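Local coordinates for protein lipase aflb (Neosartorya fumigata, PDB 6IDY) that probably hydrolyses ester bonds of lipids such as triacylglycerols, as a calcium-containing fungal lipase with an alpha/beta-hydrolase-type core, at residues A[117-129]-A[212-224]. Numbering follows the deposited sequence.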
loop_
_atom_site.group_PDB
_atom_site.type_symbol
_atom_site.label_atom_id
_atom_site.label_comp_id
_atom_site.label_asym_id
_atom_site.label_seq_id
_atom_site.Cartn_x
_atom_site.Cartn_y
_atom_site.Cartn_z
ATOM N N ASN A 117 -16.857 6.194 -14.662
ATOM C CA ASN A 117 -17.482 4.908 -14.381
ATOM C C ASN A 117 -19.008 5.016 -14.383
ATOM O O ASN A 117 -19.538 6.018 -13.901
ATOM C CB ASN A 117 -16.965 4.356 -13.041
ATOM C CG ASN A 117 -15.465 4.200 -12.998
ATOM O OD1 ASN A 117 -14.853 3.617 -13.898
ATOM N ND2 ASN A 117 -14.839 4.726 -11.952
ATOM N N PRO A 118 -19.734 4.008 -14.918
ATOM C CA PRO A 118 -21.203 4.112 -14.961
ATOM C C PRO A 118 -21.869 4.007 -13.594
ATOM O O PRO A 118 -21.276 3.473 -12.659
ATOM C CB PRO A 118 -21.613 2.949 -15.870
ATOM C CG PRO A 118 -20.525 1.946 -15.708
ATOM C CD PRO A 118 -19.264 2.746 -15.534
ATOM N N SER A 119 -23.107 4.517 -13.487
ATOM C CA SER A 119 -23.909 4.449 -12.263
ATOM C C SER A 119 -24.178 2.969 -11.919
ATOM O O SER A 119 -24.462 2.190 -12.831
ATOM C CB SER A 119 -25.228 5.187 -12.455
ATOM O OG SER A 119 -25.997 4.567 -13.473
ATOM N N PRO A 120 -24.043 2.541 -10.642
ATOM C CA PRO A 120 -24.280 1.121 -10.330
ATOM C C PRO A 120 -25.755 0.742 -10.416
ATOM O O PRO A 120 -26.626 1.574 -10.146
ATOM C CB PRO A 120 -23.734 0.969 -8.907
ATOM C CG PRO A 120 -23.856 2.320 -8.310
ATOM C CD PRO A 120 -23.685 3.312 -9.431
ATOM N N LYS A 121 -26.029 -0.503 -10.819
ATOM C CA LYS A 121 -27.397 -1.012 -10.918
ATOM C C LYS A 121 -27.714 -1.933 -9.741
ATOM O O LYS A 121 -26.802 -2.505 -9.136
ATOM C CB LYS A 121 -27.654 -1.696 -12.270
ATOM C CG LYS A 121 -27.991 -0.704 -13.380
ATOM C CD LYS A 121 -28.551 -1.394 -14.612
ATOM C CE LYS A 121 -29.030 -0.401 -15.642
ATOM N NZ LYS A 121 -29.667 -1.076 -16.804
ATOM N N GLY A 122 -28.997 -2.027 -9.409
ATOM C CA GLY A 122 -29.489 -2.840 -8.305
ATOM C C GLY A 122 -29.824 -2.009 -7.084
ATOM O O GLY A 122 -30.219 -0.844 -7.214
ATOM N N GLN A 123 -29.659 -2.608 -5.884
ATOM C CA GLN A 123 -29.934 -1.933 -4.612
ATOM C C GLN A 123 -28.992 -0.738 -4.407
ATOM O O GLN A 123 -27.823 -0.799 -4.811
ATOM C CB GLN A 123 -29.899 -2.920 -3.423
ATOM C CG GLN A 123 -28.505 -3.450 -3.040
ATOM C CD GLN A 123 -28.505 -4.474 -1.927
ATOM O OE1 GLN A 123 -29.435 -4.571 -1.114
ATOM N NE2 GLN A 123 -27.442 -5.264 -1.865
ATOM N N ALA A 124 -29.522 0.360 -3.836
ATOM C CA ALA A 124 -28.754 1.579 -3.582
ATOM C C ALA A 124 -27.552 1.303 -2.671
ATOM O O ALA A 124 -27.661 0.551 -1.700
ATOM C CB ALA A 124 -29.648 2.648 -2.972
ATOM N N ILE A 125 -26.396 1.862 -3.030
ATOM C CA ILE A 125 -25.162 1.721 -2.252
ATOM C C ILE A 125 -24.743 3.086 -1.703
ATOM O O ILE A 125 -23.748 3.192 -0.994
ATOM C CB ILE A 125 -24.033 1.014 -3.061
ATOM C CG1 ILE A 125 -23.700 1.779 -4.369
ATOM C CG2 ILE A 125 -24.381 -0.471 -3.314
ATOM C CD1 ILE A 125 -22.364 1.578 -4.877
ATOM N N TYR A 126 -25.516 4.127 -2.038
ATOM C CA TYR A 126 -25.267 5.502 -1.628
ATOM C C TYR A 126 -26.599 6.260 -1.492
ATOM O O TYR A 126 -27.442 6.139 -2.378
ATOM C CB TYR A 126 -24.350 6.213 -2.646
ATOM C CG TYR A 126 -23.759 7.510 -2.136
ATOM C CD1 TYR A 126 -24.469 8.707 -2.224
ATOM C CD2 TYR A 126 -22.480 7.549 -1.593
ATOM C CE1 TYR A 126 -23.943 9.898 -1.727
ATOM C CE2 TYR A 126 -21.933 8.741 -1.116
ATOM C CZ TYR A 126 -22.665 9.914 -1.195
ATOM O OH TYR A 126 -22.129 11.089 -0.733
ATOM N N PRO A 127 -26.810 7.068 -0.422
ATOM C CA PRO A 127 -25.876 7.369 0.688
ATOM C C PRO A 127 -25.669 6.246 1.711
ATOM O O PRO A 127 -24.650 6.254 2.397
ATOM C CB PRO A 127 -26.478 8.635 1.312
ATOM C CG PRO A 127 -27.952 8.516 1.041
ATOM C CD PRO A 127 -28.062 7.847 -0.304
ATOM N N VAL A 128 -26.616 5.298 1.827
ATOM C CA VAL A 128 -26.528 4.212 2.813
ATOM C C VAL A 128 -26.943 2.879 2.170
ATOM O O VAL A 128 -28.121 2.707 1.845
ATOM C CB VAL A 128 -27.387 4.502 4.091
ATOM C CG1 VAL A 128 -27.201 3.413 5.144
ATOM C CG2 VAL A 128 -27.100 5.880 4.691
ATOM N N LYS A 129 -25.998 1.922 2.037
ATOM C CA LYS A 129 -26.326 0.604 1.482
ATOM C C LYS A 129 -27.215 -0.171 2.469
ATOM O O LYS A 129 -28.255 -0.698 2.078
ATOM C CB LYS A 129 -25.063 -0.213 1.146
ATOM C CG LYS A 129 -25.401 -1.501 0.395
ATOM C CD LYS A 129 -24.214 -2.410 0.215
ATOM C CE LYS A 129 -24.603 -3.712 -0.434
ATOM N NZ LYS A 129 -23.418 -4.583 -0.650
ATOM N N VAL A 212 -12.509 3.191 -0.001
ATOM C CA VAL A 212 -12.421 1.729 0.056
ATOM C C VAL A 212 -13.827 1.145 0.240
ATOM O O VAL A 212 -14.199 0.241 -0.507
ATOM C CB VAL A 212 -11.427 1.201 1.129
ATOM C CG1 VAL A 212 -11.412 -0.329 1.160
ATOM C CG2 VAL A 212 -10.026 1.736 0.890
ATOM N N ALA A 213 -14.597 1.662 1.224
ATOM C CA ALA A 213 -15.972 1.212 1.505
ATOM C C ALA A 213 -16.843 1.359 0.264
ATOM O O ALA A 213 -17.529 0.405 -0.108
ATOM C CB ALA A 213 -16.570 2.006 2.660
ATOM N N TYR A 214 -16.771 2.527 -0.417
ATOM C CA TYR A 214 -17.547 2.711 -1.637
ATOM C C TYR A 214 -17.074 1.790 -2.753
ATOM O O TYR A 214 -17.922 1.187 -3.406
ATOM C CB TYR A 214 -17.613 4.180 -2.097
ATOM C CG TYR A 214 -18.565 4.376 -3.256
ATOM C CD1 TYR A 214 -19.933 4.526 -3.044
ATOM C CD2 TYR A 214 -18.104 4.378 -4.570
ATOM C CE1 TYR A 214 -20.816 4.688 -4.110
ATOM C CE2 TYR A 214 -18.977 4.526 -5.643
ATOM C CZ TYR A 214 -20.333 4.685 -5.410
ATOM O OH TYR A 214 -21.195 4.830 -6.471
ATOM N N ALA A 215 -15.741 1.664 -2.959
ATOM C CA ALA A 215 -15.168 0.795 -4.000
ATOM C C ALA A 215 -15.624 -0.645 -3.815
ATOM O O ALA A 215 -16.013 -1.286 -4.787
ATOM C CB ALA A 215 -13.646 0.876 -4.003
ATOM N N ILE A 216 -15.642 -1.133 -2.559
ATOM C CA ILE A 216 -16.111 -2.485 -2.257
ATOM C C ILE A 216 -17.553 -2.684 -2.726
ATOM O O ILE A 216 -17.810 -3.565 -3.548
ATOM C CB ILE A 216 -15.907 -2.868 -0.767
ATOM C CG1 ILE A 216 -14.398 -3.036 -0.429
ATOM C CG2 ILE A 216 -16.671 -4.155 -0.455
ATOM C CD1 ILE A 216 -14.077 -3.061 1.116
ATOM N N ASN A 217 -18.479 -1.845 -2.230
ATOM C CA ASN A 217 -19.899 -1.933 -2.565
ATOM C C ASN A 217 -20.192 -1.641 -4.030
ATOM O O ASN A 217 -21.079 -2.275 -4.603
ATOM C CB ASN A 217 -20.732 -1.062 -1.632
ATOM C CG ASN A 217 -20.846 -1.647 -0.244
ATOM O OD1 ASN A 217 -20.689 -2.859 -0.029
ATOM N ND2 ASN A 217 -21.150 -0.807 0.729
ATOM N N TYR A 218 -19.404 -0.753 -4.656
ATOM C CA TYR A 218 -19.577 -0.425 -6.067
ATOM C C TYR A 218 -19.107 -1.559 -6.980
ATOM O O TYR A 218 -19.821 -1.915 -7.921
ATOM C CB TYR A 218 -18.903 0.918 -6.428
ATOM C CG TYR A 218 -18.960 1.239 -7.906
ATOM C CD1 TYR A 218 -20.068 1.872 -8.460
ATOM C CD2 TYR A 218 -17.925 0.870 -8.758
ATOM C CE1 TYR A 218 -20.143 2.131 -9.830
ATOM C CE2 TYR A 218 -17.987 1.124 -10.125
ATOM C CZ TYR A 218 -19.095 1.758 -10.656
ATOM O OH TYR A 218 -19.131 2.008 -12.002
ATOM N N ILE A 219 -17.899 -2.091 -6.733
ATOM C CA ILE A 219 -17.347 -3.163 -7.562
ATOM C C ILE A 219 -18.182 -4.433 -7.391
ATOM O O ILE A 219 -18.467 -5.102 -8.384
ATOM C CB ILE A 219 -15.818 -3.351 -7.351
ATOM C CG1 ILE A 219 -15.023 -2.086 -7.805
ATOM C CG2 ILE A 219 -15.275 -4.630 -8.007
ATOM C CD1 ILE A 219 -15.019 -1.723 -9.339
ATOM N N SER A 220 -18.660 -4.704 -6.163
ATOM C CA SER A 220 -19.525 -5.861 -5.922
ATOM C C SER A 220 -20.851 -5.733 -6.691
ATOM O O SER A 220 -21.307 -6.719 -7.274
ATOM C CB SER A 220 -19.787 -6.045 -4.431
ATOM O OG SER A 220 -20.579 -7.196 -4.190
ATOM N N ALA A 221 -21.441 -4.516 -6.717
ATOM C CA ALA A 221 -22.714 -4.236 -7.400
ATOM C C ALA A 221 -22.647 -4.419 -8.915
ATOM O O ALA A 221 -23.475 -5.149 -9.461
ATOM C CB ALA A 221 -23.206 -2.838 -7.060
ATOM N N ILE A 222 -21.658 -3.777 -9.589
ATOM C CA ILE A 222 -21.475 -3.838 -11.053
ATOM C C ILE A 222 -21.084 -5.234 -11.551
ATOM O O ILE A 222 -21.325 -5.562 -12.714
ATOM C CB ILE A 222 -20.485 -2.757 -11.590
ATOM C CG1 ILE A 222 -19.057 -2.927 -10.992
ATOM C CG2 ILE A 222 -21.042 -1.335 -11.400
ATOM C CD1 ILE A 222 -17.941 -2.192 -11.714
ATOM N N SER A 223 -20.450 -6.030 -10.681
ATOM C CA SER A 223 -19.981 -7.378 -10.998
ATOM C C SER A 223 -20.966 -8.455 -10.572
ATOM O O SER A 223 -20.792 -9.603 -10.981
ATOM C CB SER A 223 -18.641 -7.642 -10.313
ATOM O OG SER A 223 -17.721 -6.592 -10.553
ATOM N N GLU A 224 -21.955 -8.105 -9.696
ATOM C CA GLU A 224 -22.941 -9.032 -9.101
ATOM C C GLU A 224 -22.156 -10.205 -8.495
ATOM O O GLU A 224 -22.427 -11.378 -8.775
ATOM C CB GLU A 224 -23.966 -9.523 -10.149
ATOM C CG GLU A 224 -24.785 -8.418 -10.792
ATOM C CD GLU A 224 -25.999 -8.918 -11.552
ATOM O OE1 GLU A 224 -25.833 -9.774 -12.452
ATOM O OE2 GLU A 224 -27.120 -8.454 -11.246
HETATM O O HOH W 1 -21.883 1.902 0.440
HETATM O O HOH W 2 -22.902 -3.772 -3.300
#
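Tyr-218 reaches from helix 205-223 to the loop at Pro-118, donating from OH to Pro-118 O over 2.7 Å. The hydroxyl lies in the carbonyl plane on a lone pair, with a C=O...donor angle of 144°. Tyr-218 CG stands anti to the backbone N (chi1 175°), which points the ring at the Pro-118 carbonyl, across the loop. Pro-120 CD meets the ring edge in plane, 3.8 Å from Tyr-218 CE1, and the proline crosses the tyrosine at about a right angle. Ile-222 CG2 lies above one face of the ring, offset toward the rim, and, with Ala-221 CB, also borders Pro-120.

Further along, Ile-125 sets CD1 against Tyr-214 CE1 (3.6 Å) and the stem of Tyr-218 (CB 3.8 Å). Its CG1 lies between the backbone N and the carbonyl carbon (chi1 58°); with CD1 nearly anti beyond it, the chain reaches the helix. The Tyr-214 hydroxyl is hydrogen-bonded to Glu-140, tying in helix 140-145.

Lys-129, fully extended, lays CD 3.5 Å from Asn-217 CG. Its NZ bonds Asn-217 OD1 at 3.3 Å from well above the carbonyl plane, a poorly directed approach. Two waters bridge this end, one joining Ile-125 O to Asn-217 ND2, the other Lys-129 NZ to Asn-217 O; Asn-217 ND2 also bonds Ser-248.

This irregular loop clasps a helix preceding strand 227-232 of the largely parallel sheet, consistent with the alpha/beta-hydrolase fold of lipases.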